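Long-range contacts in putative fimbrium anchoring subunit Fim4B (Bacteroides ovatus, PDB 5CAG), which probably serves as the subunit that anchors a fimbrium at the bacterial outer membrane: residues Y76-I81 and S113-Y118; T91-T96 and S170-I175; Y118-D123 and K209-P214; E141-K146 and T203-V208. One frame throughout, in Å; residues are numbered along the deposited sequence.

Contact 1: residues Y76-I81 and S113-Y118; sequences YNTESI and SPDSLY. With SO4 (sulfate ion), chain D.
The carboxylate of Asp115 reaches into the turn at Thr78-Ile81 and collects backbone N-H groups from three successive residues. Glu79 N gives the shortest of these bonds, 2.8 Å to Asp115 OD2 with an N-H...O angle of 153°, coming from the syn side and somewhat out of the carboxylate plane. The other oxygen, Asp115 OD1, is met by Ile81 N at 3.1 Å, nearly in line with its C-O bond, while Ser80 N makes a weak, bent bond to it. Asp115 can reach them because its CG stands between the backbone N and the carbonyl carbon (chi1 53°), which brings the end of the side chain closer to the turn than its CB alone would suggest. Beside it, the Ser80 hydroxyl bonds weakly to Ser113 O.

Next to the polar grip, Ile81 makes a small apolar patch: its CG1 touches Pro114 CB at 3.9 Å, and Ile81 CD1 reaches Leu117 CB at 3.8 Å, with Phe205 of strand 197-205 against all three residues. Within the turn, Thr78 OG1 bonds to Ile81 O at 3.2 Å. Further out, Asn75 bonds to Ser116 O and Tyr118 N, and Thr203 OG1 to Pro114 O, so the 113-118 loop is itself tethered. With several N-H donors turned to one carboxylate, Asp115 is probably ionised, its charge offset by peptide dipoles of the turn.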
loop_
_atom_site.group_PDB
_atom_site.type_symbol
_atom_site.label_atom_id
_atom_site.label_comp_id
_atom_site.label_asym_id
_atom_site.label_seq_id
_atom_site.Cartn_x
_atom_site.Cartn_y
_atom_site.Cartn_z
ATOM N N TYR A 76 3.174 -6.201 10.580
ATOM C CA TYR A 76 3.563 -7.425 9.906
ATOM C C TYR A 76 2.421 -8.229 9.367
ATOM O O TYR A 76 2.562 -8.707 8.243
ATOM C CB TYR A 76 4.473 -8.335 10.760
ATOM C CG TYR A 76 4.007 -8.680 12.158
ATOM C CD1 TYR A 76 3.111 -9.719 12.376
ATOM C CD2 TYR A 76 4.572 -8.068 13.271
ATOM C CE1 TYR A 76 2.706 -10.072 13.661
ATOM C CE2 TYR A 76 4.219 -8.452 14.564
ATOM C CZ TYR A 76 3.268 -9.444 14.755
ATOM O OH TYR A 76 2.890 -9.832 16.022
ATOM N N ASN A 77 1.329 -8.426 10.124
ATOM C CA ASN A 77 0.286 -9.342 9.658
ATOM C C ASN A 77 -0.686 -8.705 8.700
ATOM O O ASN A 77 -1.592 -7.990 9.146
ATOM C CB ASN A 77 -0.472 -9.958 10.835
ATOM C CG ASN A 77 -0.853 -11.403 10.629
ATOM O OD1 ASN A 77 -0.073 -12.222 10.106
ATOM N ND2 ASN A 77 -2.046 -11.756 11.104
ATOM N N THR A 78 -0.482 -8.960 7.382
ATOM C CA THR A 78 -1.306 -8.459 6.275
ATOM C C THR A 78 -1.623 -9.570 5.317
ATOM O O THR A 78 -0.788 -10.456 5.103
ATOM C CB THR A 78 -0.685 -7.261 5.503
ATOM O OG1 THR A 78 0.703 -7.418 5.243
ATOM C CG2 THR A 78 -0.909 -5.970 6.187
ATOM N N GLU A 79 -2.812 -9.496 4.705
ATOM C CA GLU A 79 -3.325 -10.463 3.743
ATOM C C GLU A 79 -2.648 -10.349 2.379
ATOM O O GLU A 79 -1.833 -11.195 2.004
ATOM C CB GLU A 79 -4.853 -10.275 3.573
ATOM C CG GLU A 79 -5.661 -10.724 4.778
ATOM C CD GLU A 79 -5.420 -12.170 5.169
ATOM O OE1 GLU A 79 -5.774 -13.063 4.365
ATOM O OE2 GLU A 79 -4.814 -12.406 6.241
ATOM N N SER A 80 -3.035 -9.325 1.630
ATOM C CA SER A 80 -2.622 -9.046 0.267
ATOM C C SER A 80 -1.168 -8.621 0.181
ATOM O O SER A 80 -0.470 -9.022 -0.763
ATOM C CB SER A 80 -3.501 -7.938 -0.323
ATOM O OG SER A 80 -4.896 -8.149 -0.148
ATOM N N ILE A 81 -0.732 -7.776 1.145
ATOM C CA ILE A 81 0.597 -7.173 1.169
ATOM C C ILE A 81 1.639 -8.157 1.583
ATOM O O ILE A 81 1.491 -8.891 2.569
ATOM C CB ILE A 81 0.685 -5.882 2.021
ATOM C CG1 ILE A 81 -0.271 -4.804 1.459
ATOM C CG2 ILE A 81 2.119 -5.333 2.025
ATOM C CD1 ILE A 81 -0.470 -3.708 2.306
ATOM N N SER A 113 -5.535 -5.623 -4.582
ATOM C CA SER A 113 -5.559 -4.310 -3.907
ATOM C C SER A 113 -4.897 -4.455 -2.545
ATOM O O SER A 113 -5.076 -5.488 -1.889
ATOM C CB SER A 113 -6.975 -3.747 -3.757
ATOM O OG SER A 113 -7.984 -4.640 -4.204
ATOM N N PRO A 114 -4.038 -3.490 -2.158
ATOM C CA PRO A 114 -3.315 -3.622 -0.896
ATOM C C PRO A 114 -4.209 -3.420 0.308
ATOM O O PRO A 114 -5.036 -2.519 0.295
ATOM C CB PRO A 114 -2.264 -2.523 -0.994
ATOM C CG PRO A 114 -2.852 -1.513 -1.868
ATOM C CD PRO A 114 -3.624 -2.271 -2.879
ATOM N N ASP A 115 -4.054 -4.268 1.351
ATOM C CA ASP A 115 -4.827 -4.098 2.583
ATOM C C ASP A 115 -4.122 -3.028 3.450
ATOM O O ASP A 115 -3.218 -2.359 2.941
ATOM C CB ASP A 115 -5.108 -5.414 3.318
ATOM C CG ASP A 115 -3.942 -6.304 3.634
ATOM O OD1 ASP A 115 -3.067 -6.475 2.752
ATOM O OD2 ASP A 115 -3.954 -6.919 4.722
ATOM N N SER A 116 -4.575 -2.774 4.692
ATOM C CA SER A 116 -4.008 -1.652 5.436
ATOM C C SER A 116 -2.550 -1.857 5.866
ATOM O O SER A 116 -2.195 -2.890 6.425
ATOM C CB SER A 116 -4.885 -1.292 6.621
ATOM O OG SER A 116 -6.151 -0.896 6.112
ATOM N N LEU A 117 -1.701 -0.864 5.521
ATOM C CA LEU A 117 -0.276 -0.810 5.878
ATOM C C LEU A 117 0.002 0.513 6.577
ATOM O O LEU A 117 -0.496 1.569 6.143
ATOM C CB LEU A 117 0.649 -1.002 4.666
ATOM C CG LEU A 117 2.134 -1.105 4.934
ATOM C CD1 LEU A 117 2.526 -2.437 5.599
ATOM C CD2 LEU A 117 2.868 -0.936 3.682
ATOM N N TYR A 118 0.723 0.418 7.716
ATOM C CA TYR A 118 1.104 1.542 8.561
ATOM C C TYR A 118 2.604 1.598 8.604
ATOM O O TYR A 118 3.246 0.593 8.893
ATOM C CB TYR A 118 0.494 1.430 9.956
ATOM C CG TYR A 118 -0.996 1.203 9.920
ATOM C CD1 TYR A 118 -1.879 2.254 9.688
ATOM C CD2 TYR A 118 -1.526 -0.073 10.082
ATOM C CE1 TYR A 118 -3.258 2.039 9.638
ATOM C CE2 TYR A 118 -2.899 -0.302 10.010
ATOM C CZ TYR A 118 -3.763 0.753 9.791
ATOM O OH TYR A 118 -5.112 0.481 9.750
HETATM S S SO4 D . -9.071 1.915 9.282
HETATM O O1 SO4 D . -9.286 0.521 8.875
HETATM O O2 SO4 D . -9.393 2.083 10.695
HETATM O O3 SO4 D . -7.670 2.282 9.040
HETATM O O4 SO4 D . -9.946 2.794 8.512
#

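Contact 2: residues T91-T96 and S170-I175; sequences TIEAYT and SDCYCI
Tyr173 O is approached by two groups of the opposing strand: Ala94 N bonds to it at 2.8 Å, almost straight at 172°, and Glu93 CA adds a C-H...O contact at 3.3 Å. The return bond runs from Tyr173 N to Ala94 O, 2.9 Å, with the donor in the carbonyl plane, and Cys172 CA also sits close to Ala94 O. Ala94 and Tyr173 thus form a hydrogen-bonded antiparallel pair, and Glu93 with Cys174 the non-hydrogen-bonded pair next to it. Beyond the paired residues, Ile175 N still bonds to Ile92 O at 2.9 Å.

These are the two middle strands of a four-stranded antiparallel sheet in the order 81-84, 93-96, 172-174, 179-181; on the edge of strand 172-174 turned to strand 179-181, Asp171 and Cys172 both face Val181 in a classic beta bulge.

Glu93 carries its CG anti to the backbone N (chi1 -178°) and stays extended, which brings OE2 to 3.6 Å from Cys172 CB, while OE1 forms a salt bridge with Arg84. On the same side, Tyr95 CB rests on Cys172 SG at 3.8 Å, and its ring makes a cation-pi contact with Arg84. The other face is greasy: Ile175 lays CD1 against Ala94 CB at 4.1 Å, and its CB meets Ile92 CG2. Ile83 of the neighbouring strand packs on both Ala94 and Ile175.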
loop_
_atom_site.group_PDB
_atom_site.type_symbol
_atom_site.label_atom_id
_atom_site.label_comp_id
_atom_site.label_asym_id
_atom_site.label_seq_id
_atom_site.Cartn_x
_atom_site.Cartn_y
_atom_site.Cartn_z
ATOM N N THR A 91 15.915 -0.707 -0.185
ATOM C CA THR A 91 15.207 -1.695 -1.010
ATOM C C THR A 91 13.914 -2.283 -0.404
ATOM O O THR A 91 13.141 -2.883 -1.166
ATOM C CB THR A 91 16.126 -2.867 -1.379
ATOM O OG1 THR A 91 16.649 -3.467 -0.201
ATOM C CG2 THR A 91 17.243 -2.457 -2.292
ATOM N N ILE A 92 13.685 -2.156 0.929
ATOM C CA ILE A 92 12.509 -2.741 1.593
ATOM C C ILE A 92 11.238 -2.117 0.973
ATOM O O ILE A 92 11.015 -0.899 1.032
ATOM C CB ILE A 92 12.592 -2.701 3.148
ATOM C CG1 ILE A 92 11.419 -3.459 3.796
ATOM C CG2 ILE A 92 12.755 -1.287 3.707
ATOM C CD1 ILE A 92 11.585 -3.786 5.279
ATOM N N GLU A 93 10.491 -2.982 0.263
ATOM C CA GLU A 93 9.314 -2.671 -0.553
ATOM C C GLU A 93 8.130 -3.532 -0.145
ATOM O O GLU A 93 8.297 -4.711 0.159
ATOM C CB GLU A 93 9.688 -2.928 -2.042
ATOM C CG GLU A 93 8.670 -2.647 -3.147
ATOM C CD GLU A 93 9.088 -3.078 -4.554
ATOM O OE1 GLU A 93 9.963 -3.968 -4.681
ATOM O OE2 GLU A 93 8.565 -2.495 -5.534
ATOM N N ALA A 94 6.944 -2.936 -0.133
ATOM C CA ALA A 94 5.680 -3.616 0.136
ATOM C C ALA A 94 4.979 -3.791 -1.196
ATOM O O ALA A 94 4.932 -2.844 -1.988
ATOM C CB ALA A 94 4.824 -2.806 1.100
ATOM N N TYR A 95 4.496 -4.997 -1.484
ATOM C CA TYR A 95 3.879 -5.272 -2.781
ATOM C C TYR A 95 2.712 -6.232 -2.629
ATOM O O TYR A 95 2.524 -6.788 -1.549
ATOM C CB TYR A 95 4.938 -5.853 -3.749
ATOM C CG TYR A 95 5.446 -7.231 -3.368
ATOM C CD1 TYR A 95 6.361 -7.400 -2.336
ATOM C CD2 TYR A 95 5.041 -8.361 -4.066
ATOM C CE1 TYR A 95 6.825 -8.665 -1.980
ATOM C CE2 TYR A 95 5.503 -9.631 -3.722
ATOM C CZ TYR A 95 6.400 -9.781 -2.684
ATOM O OH TYR A 95 6.823 -11.042 -2.326
ATOM N N THR A 96 1.942 -6.445 -3.708
ATOM C CA THR A 96 0.846 -7.419 -3.683
ATOM C C THR A 96 1.084 -8.525 -4.690
ATOM O O THR A 96 1.815 -8.330 -5.665
ATOM C CB THR A 96 -0.465 -6.759 -3.962
ATOM O OG1 THR A 96 -0.302 -5.875 -5.078
ATOM C CG2 THR A 96 -1.027 -6.087 -2.735
ATOM N N SER A 170 -0.044 3.635 -7.386
ATOM C CA SER A 170 1.081 2.970 -6.731
ATOM C C SER A 170 0.602 1.640 -6.137
ATOM O O SER A 170 -0.209 1.616 -5.204
ATOM C CB SER A 170 1.710 3.882 -5.678
ATOM O OG SER A 170 1.861 5.208 -6.166
ATOM N N ASP A 171 1.057 0.533 -6.735
ATOM C CA ASP A 171 0.680 -0.813 -6.310
ATOM C C ASP A 171 1.788 -1.407 -5.440
ATOM O O ASP A 171 1.658 -2.527 -4.935
ATOM C CB ASP A 171 0.368 -1.697 -7.537
ATOM C CG ASP A 171 1.464 -1.719 -8.577
ATOM O OD1 ASP A 171 2.424 -2.494 -8.400
ATOM O OD2 ASP A 171 1.354 -0.955 -9.578
ATOM N N CYS A 172 2.881 -0.634 -5.278
ATOM C CA CYS A 172 4.054 -0.930 -4.459
ATOM C C CYS A 172 4.441 0.266 -3.634
ATOM O O CYS A 172 4.193 1.391 -4.049
ATOM C CB CYS A 172 5.205 -1.366 -5.334
ATOM S SG CYS A 172 4.924 -2.941 -6.127
ATOM N N TYR A 173 5.050 0.044 -2.470
ATOM C CA TYR A 173 5.467 1.151 -1.629
ATOM C C TYR A 173 6.861 0.851 -1.103
ATOM O O TYR A 173 7.077 -0.204 -0.507
ATOM C CB TYR A 173 4.443 1.423 -0.506
ATOM C CG TYR A 173 4.762 2.614 0.374
ATOM C CD1 TYR A 173 4.445 3.916 -0.027
ATOM C CD2 TYR A 173 5.345 2.442 1.625
ATOM C CE1 TYR A 173 4.721 5.016 0.793
ATOM C CE2 TYR A 173 5.632 3.534 2.448
ATOM C CZ TYR A 173 5.317 4.822 2.033
ATOM O OH TYR A 173 5.652 5.876 2.869
ATOM N N CYS A 174 7.829 1.744 -1.423
ATOM C CA CYS A 174 9.204 1.650 -0.961
ATOM C C CYS A 174 9.187 2.216 0.411
ATOM O O CYS A 174 9.004 3.426 0.562
ATOM C CB CYS A 174 10.152 2.401 -1.888
ATOM S SG CYS A 174 10.570 1.503 -3.408
ATOM N N ILE A 175 9.213 1.328 1.420
ATOM C CA ILE A 175 9.108 1.690 2.834
ATOM C C ILE A 175 10.266 2.610 3.248
ATOM O O ILE A 175 10.009 3.652 3.829
ATOM C CB ILE A 175 8.995 0.428 3.722
ATOM C CG1 ILE A 175 7.668 -0.307 3.438
ATOM C CG2 ILE A 175 9.106 0.789 5.199
ATOM C CD1 ILE A 175 7.607 -1.705 3.855
#

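Contact 3: residues Y118-D123 and K209-P214; sequences YVLNID and KEMTMP. With SO4 (sulfate ion), chain D.
Lys209 and Asn121 reach each other from opposite directions: the lysine has CG anti to its own N (chi1 155°) and runs nearly straight until it bends at the last torsion (chi4 71°), whereas Asn121 CG lies between its backbone N and carbonyl carbon (chi1 69°). Lys209 NZ bonds to Asn121 OD1 at 2.9 Å, arriving well above the amide plane, and makes a second, weak bond to Asn121 O. The other end of that amide, Asn121 ND2, is taken by Tyr89 OH.

Two selenomethionines pack next to it, against the strand residues before and after Asn121. Met211 sets its selenium against Leu120 CD1 at 3.5 Å, the two side chains meeting at a slant. Met213, folded back at both chi2 and chi3, turns its CE to Ile122 CG1 at 4.0 Å, crossing that side chain at about a right angle, and also brings CE near Asn121 O.

The loop meets strand 118-122 through its side chains, without backbone pairing, while Glu141, which receives Glu210 N and, weakly, Met211 N, and Gly178 hold its backbone. The ammonium rests mainly on Asn121 OD1, with the backbone O a weak second acceptor, so its charge is probably met by neutral oxygens here.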
loop_
_atom_site.group_PDB
_atom_site.type_symbol
_atom_site.label_atom_id
_atom_site.label_comp_id
_atom_site.label_asym_id
_atom_site.label_seq_id
_atom_site.Cartn_x
_atom_site.Cartn_y
_atom_site.Cartn_z
ATOM N N TYR A 118 0.723 0.418 7.716
ATOM C CA TYR A 118 1.104 1.542 8.561
ATOM C C TYR A 118 2.604 1.598 8.604
ATOM O O TYR A 118 3.246 0.593 8.893
ATOM C CB TYR A 118 0.494 1.430 9.956
ATOM C CG TYR A 118 -0.996 1.203 9.920
ATOM C CD1 TYR A 118 -1.879 2.254 9.688
ATOM C CD2 TYR A 118 -1.526 -0.073 10.082
ATOM C CE1 TYR A 118 -3.258 2.039 9.638
ATOM C CE2 TYR A 118 -2.899 -0.302 10.010
ATOM C CZ TYR A 118 -3.763 0.753 9.791
ATOM O OH TYR A 118 -5.112 0.481 9.750
ATOM N N VAL A 119 3.176 2.719 8.188
ATOM C CA VAL A 119 4.621 2.824 8.092
ATOM C C VAL A 119 5.134 4.064 8.810
ATOM O O VAL A 119 4.474 5.108 8.843
ATOM C CB VAL A 119 5.064 2.809 6.589
ATOM C CG1 VAL A 119 6.528 3.225 6.395
ATOM C CG2 VAL A 119 4.831 1.448 5.961
ATOM N N LEU A 120 6.339 3.913 9.375
ATOM C CA LEU A 120 7.202 4.952 9.900
ATOM C C LEU A 120 8.591 4.701 9.335
ATOM O O LEU A 120 9.099 3.576 9.445
ATOM C CB LEU A 120 7.231 5.043 11.428
ATOM C CG LEU A 120 8.354 5.938 11.975
ATOM C CD1 LEU A 120 8.095 7.395 11.678
ATOM C CD2 LEU A 120 8.572 5.717 13.429
ATOM N N ASN A 121 9.185 5.712 8.689
ATOM C CA ASN A 121 10.548 5.563 8.186
ATOM C C ASN A 121 11.338 6.835 8.476
ATOM O O ASN A 121 10.914 7.943 8.105
ATOM C CB ASN A 121 10.612 5.163 6.716
ATOM C CG ASN A 121 10.163 6.206 5.748
ATOM O OD1 ASN A 121 8.960 6.454 5.563
ATOM N ND2 ASN A 121 11.133 6.802 5.081
ATOM N N ILE A 122 12.436 6.669 9.244
ATOM C CA ILE A 122 13.351 7.739 9.651
ATOM C C ILE A 122 14.633 7.516 8.869
ATOM O O ILE A 122 15.198 6.421 8.971
ATOM C CB ILE A 122 13.583 7.720 11.185
ATOM C CG1 ILE A 122 12.266 7.817 11.963
ATOM C CG2 ILE A 122 14.559 8.810 11.597
ATOM C CD1 ILE A 122 12.311 7.214 13.355
ATOM N N ASP A 123 15.057 8.494 8.036
ATOM C CA ASP A 123 16.276 8.340 7.244
ATOM C C ASP A 123 17.512 8.311 8.147
ATOM O O ASP A 123 18.441 7.553 7.863
ATOM C CB ASP A 123 16.421 9.430 6.179
ATOM C CG ASP A 123 15.479 9.361 4.990
ATOM O OD1 ASP A 123 14.901 8.259 4.733
ATOM O OD2 ASP A 123 15.363 10.381 4.272
ATOM N N LYS A 209 4.702 9.576 1.146
ATOM C CA LYS A 209 4.651 9.726 2.596
ATOM C C LYS A 209 4.151 11.168 2.902
ATOM O O LYS A 209 4.595 12.150 2.278
ATOM C CB LYS A 209 6.096 9.475 3.132
ATOM C CG LYS A 209 6.536 10.092 4.476
ATOM C CD LYS A 209 8.007 9.706 4.865
ATOM C CE LYS A 209 8.337 9.661 6.360
ATOM N NZ LYS A 209 7.723 8.497 7.130
ATOM N N GLU A 210 3.176 11.280 3.798
ATOM C CA GLU A 210 2.598 12.562 4.172
ATOM C C GLU A 210 3.112 12.974 5.553
ATOM O O GLU A 210 2.966 14.151 5.905
ATOM C CB GLU A 210 1.055 12.509 4.124
ATOM C CG GLU A 210 0.511 12.514 2.697
ATOM C CD GLU A 210 -0.992 12.478 2.441
ATOM O OE1 GLU A 210 -1.779 12.289 3.396
ATOM O OE2 GLU A 210 -1.376 12.590 1.255
HETATM N N MSE A 211 3.743 12.041 6.340
HETATM C CA MSE A 211 4.224 12.414 7.674
HETATM C C MSE A 211 5.328 13.492 7.594
HETATM O O MSE A 211 6.198 13.460 6.710
HETATM C CB MSE A 211 4.690 11.204 8.465
HETATM C CG MSE A 211 5.055 11.503 9.925
HETATM SE SE MSE A 211 5.764 9.935 10.871
HETATM C CE MSE A 211 4.101 9.013 11.140
ATOM N N THR A 212 5.226 14.478 8.496
ATOM C CA THR A 212 6.173 15.570 8.618
ATOM C C THR A 212 7.342 15.106 9.476
ATOM O O THR A 212 7.135 14.606 10.588
ATOM C CB THR A 212 5.446 16.789 9.151
ATOM O OG1 THR A 212 4.628 17.242 8.077
ATOM C CG2 THR A 212 6.393 17.904 9.614
HETATM N N MSE A 213 8.568 15.260 8.913
HETATM C CA MSE A 213 9.881 14.903 9.468
HETATM C C MSE A 213 10.590 16.208 9.721
HETATM O O MSE A 213 11.146 16.814 8.797
HETATM C CB MSE A 213 10.627 14.003 8.485
HETATM C CG MSE A 213 9.757 12.903 7.870
HETATM SE SE MSE A 213 8.934 11.652 9.149
HETATM C CE MSE A 213 10.534 10.790 9.944
ATOM N N PRO A 214 10.409 16.758 10.929
ATOM C CA PRO A 214 10.836 18.152 11.189
ATOM C C PRO A 214 12.332 18.372 11.222
ATOM O O PRO A 214 12.837 19.479 11.116
ATOM C CB PRO A 214 10.241 18.447 12.575
ATOM C CG PRO A 214 9.204 17.425 12.785
ATOM C CD PRO A 214 9.700 16.199 12.090
HETATM S S SO4 D . -9.071 1.915 9.282
HETATM O O1 SO4 D . -9.286 0.521 8.875
HETATM O O2 SO4 D . -9.393 2.083 10.695
HETATM O O3 SO4 D . -7.670 2.282 9.040
HETATM O O4 SO4 D . -9.946 2.794 8.512
#

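Contact 4: residues E141-K146 and T203-V208; sequences ESVVKK and TAFKQV. With SO4 (sulfate ion), chain D.
Lys206 stretches its whole side chain along the 141-146 segment: CG is anti to the carbonyl carbon (chi1 -86°), every later torsion is close to extended, and NZ ends between two acceptors. One is Glu141 OE2, at 2.9 Å in a salt bridge that uses the anti lone pair; the other is Ser142 O, at 3.0 Å. Glu141, also extended, has its stronger polar partner in Glu210 N, so its carboxylate serves both the lysine and the following loop.

Lys145 crosses Lys206 at about a right angle, CG to CG at 3.8 Å, and Glu210 lies within long, weak ion-pair range of both amines. On the other face, Val144 CG2 sits 3.6 Å from Phe205 CE1, and Val144 CG1 touches Thr203 CB at 3.7 Å. The edge of the Phe205 ring is turned to Val143 O. Lys146 runs beside Thr203, pointing the same way, and its extended chain delivers NZ to O4, at 3.0 Å, of a sulfate that probably comes from the crystallisation liquor; Thr30 and, weakly, Tyr118 hold the same ion.

Backbone bonds join Lys145 and Ala204 in both directions, and Lys206 N donates to Val143 O at 2.8 Å. Val144-Phe205 and Lys146-Thr203 are non-hydrogen-bonded pairs on either side of Lys145-Ala204. It is an ordinary antiparallel strand pair, here between the long strand 134-154 and strand 197-205, consistent with the transthyretin-like beta folds to which this family is assigned.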
loop_
_atom_site.group_PDB
_atom_site.type_symbol
_atom_site.label_atom_id
_atom_site.label_comp_id
_atom_site.label_asym_id
_atom_site.label_seq_id
_atom_site.Cartn_x
_atom_site.Cartn_y
_atom_site.Cartn_z
ATOM N N GLU A 141 2.025 5.810 10.074
ATOM C CA GLU A 141 1.208 6.498 9.079
ATOM C C GLU A 141 0.501 5.503 8.145
ATOM O O GLU A 141 1.144 4.572 7.660
ATOM C CB GLU A 141 2.082 7.483 8.281
ATOM C CG GLU A 141 1.497 7.924 6.953
ATOM C CD GLU A 141 2.393 8.759 6.069
ATOM O OE1 GLU A 141 3.639 8.705 6.212
ATOM O OE2 GLU A 141 1.832 9.413 5.164
ATOM N N SER A 142 -0.817 5.719 7.869
ATOM C CA SER A 142 -1.516 4.857 6.934
ATOM C C SER A 142 -1.075 5.228 5.542
ATOM O O SER A 142 -1.329 6.344 5.104
ATOM C CB SER A 142 -3.024 4.944 7.085
ATOM O OG SER A 142 -3.566 3.928 6.253
ATOM N N VAL A 143 -0.337 4.328 4.876
ATOM C CA VAL A 143 0.193 4.593 3.536
ATOM C C VAL A 143 -0.689 3.980 2.428
ATOM O O VAL A 143 -0.280 3.948 1.276
ATOM C CB VAL A 143 1.646 4.112 3.433
ATOM C CG1 VAL A 143 2.546 4.936 4.338
ATOM C CG2 VAL A 143 1.755 2.631 3.765
ATOM N N VAL A 144 -1.900 3.524 2.768
ATOM C CA VAL A 144 -2.827 2.967 1.784
ATOM C C VAL A 144 -4.056 3.862 1.693
ATOM O O VAL A 144 -4.743 4.039 2.700
ATOM C CB VAL A 144 -3.231 1.518 2.108
ATOM C CG1 VAL A 144 -4.274 1.027 1.116
ATOM C CG2 VAL A 144 -2.029 0.594 2.134
ATOM N N LYS A 145 -4.324 4.424 0.492
ATOM C CA LYS A 145 -5.485 5.284 0.204
ATOM C C LYS A 145 -6.665 4.408 -0.265
ATOM O O LYS A 145 -6.454 3.504 -1.072
ATOM C CB LYS A 145 -5.153 6.365 -0.872
ATOM C CG LYS A 145 -4.233 7.543 -0.449
ATOM C CD LYS A 145 -4.305 8.765 -1.433
ATOM C CE LYS A 145 -3.593 10.072 -1.003
ATOM N NZ LYS A 145 -2.269 10.347 -1.695
ATOM N N LYS A 146 -7.887 4.643 0.264
ATOM C CA LYS A 146 -9.103 3.947 -0.183
ATOM C C LYS A 146 -9.806 4.795 -1.253
ATOM O O LYS A 146 -9.879 6.023 -1.126
ATOM C CB LYS A 146 -10.094 3.694 0.957
ATOM C CG LYS A 146 -9.622 2.878 2.141
ATOM C CD LYS A 146 -10.645 3.053 3.274
ATOM C CE LYS A 146 -10.277 2.390 4.580
ATOM N NZ LYS A 146 -11.026 2.975 5.733
ATOM N N THR A 203 -8.177 0.087 -3.457
ATOM C CA THR A 203 -7.135 0.778 -2.696
ATOM C C THR A 203 -5.835 0.800 -3.466
ATOM O O THR A 203 -5.624 -0.044 -4.336
ATOM C CB THR A 203 -6.880 0.082 -1.364
ATOM O OG1 THR A 203 -6.453 -1.250 -1.622
ATOM C CG2 THR A 203 -8.070 0.094 -0.442
ATOM N N ALA A 204 -4.947 1.727 -3.112
ATOM C CA ALA A 204 -3.615 1.865 -3.677
ATOM C C ALA A 204 -2.708 2.539 -2.656
ATOM O O ALA A 204 -3.201 3.184 -1.724
ATOM C CB ALA A 204 -3.676 2.677 -4.955
ATOM N N PHE A 205 -1.388 2.378 -2.800
ATOM C CA PHE A 205 -0.453 3.039 -1.907
ATOM C C PHE A 205 -0.411 4.523 -2.214
ATOM O O PHE A 205 -0.689 4.933 -3.355
ATOM C CB PHE A 205 0.957 2.431 -2.023
ATOM C CG PHE A 205 1.066 1.039 -1.444
ATOM C CD1 PHE A 205 0.922 0.820 -0.075
ATOM C CD2 PHE A 205 1.278 -0.060 -2.266
ATOM C CE1 PHE A 205 0.991 -0.480 0.457
ATOM C CE2 PHE A 205 1.346 -1.354 -1.729
ATOM C CZ PHE A 205 1.211 -1.551 -0.371
ATOM N N LYS A 206 -0.090 5.340 -1.182
ATOM C CA LYS A 206 0.121 6.793 -1.310
ATOM C C LYS A 206 1.278 7.027 -2.291
ATOM O O LYS A 206 2.225 6.224 -2.314
ATOM C CB LYS A 206 0.469 7.417 0.057
ATOM C CG LYS A 206 -0.702 7.805 0.924
ATOM C CD LYS A 206 -0.226 8.565 2.166
ATOM C CE LYS A 206 -1.392 8.948 3.052
ATOM N NZ LYS A 206 -0.976 9.267 4.437
ATOM N N GLN A 207 1.213 8.085 -3.107
ATOM C CA GLN A 207 2.316 8.354 -4.042
ATOM C C GLN A 207 3.574 8.712 -3.247
ATOM O O GLN A 207 4.688 8.288 -3.593
ATOM C CB GLN A 207 1.944 9.474 -5.020
ATOM C CG GLN A 207 2.611 9.356 -6.375
ATOM C CD GLN A 207 2.321 10.583 -7.191
ATOM O OE1 GLN A 207 3.064 11.565 -7.142
ATOM N NE2 GLN A 207 1.200 10.579 -7.904
ATOM N N VAL A 208 3.365 9.487 -2.160
ATOM C CA VAL A 208 4.395 9.927 -1.232
ATOM C C VAL A 208 3.847 10.013 0.178
ATOM O O VAL A 208 2.730 10.521 0.384
ATOM C CB VAL A 208 5.038 11.298 -1.599
ATOM C CG1 VAL A 208 6.373 11.479 -0.877
ATOM C CG2 VAL A 208 5.236 11.464 -3.099
HETATM S S SO4 D . -9.071 1.915 9.282
HETATM O O1 SO4 D . -9.286 0.521 8.875
HETATM O O2 SO4 D . -9.393 2.083 10.695
HETATM O O3 SO4 D . -7.670 2.282 9.040
HETATM O O4 SO4 D . -9.946 2.794 8.512
#

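In the fold
Contact 2 is the buried one, a strand pair in the four-stranded sheet; contact 4 is also a strand pair, but partly buried and edged with lysines. Phe205 joins them, its ring packed on Tyr173 and its N bonded to Ser170 O. Contacts 1 and 3 instead fasten loops through side chains, by an aspartate gripping backbone N-H groups in one and by a lysine on an asparagine in the other. Their segments meet at Tyr118, where strand 118-127 begins; that strand pairs with strand 134-154 of contact 4. Glu141 serves both contacts 3 and 4, and Ala94 of contact 2 packs on Ile81 and Leu117. Contact 3 lies farthest from the chain centre, about 15 Å between centres.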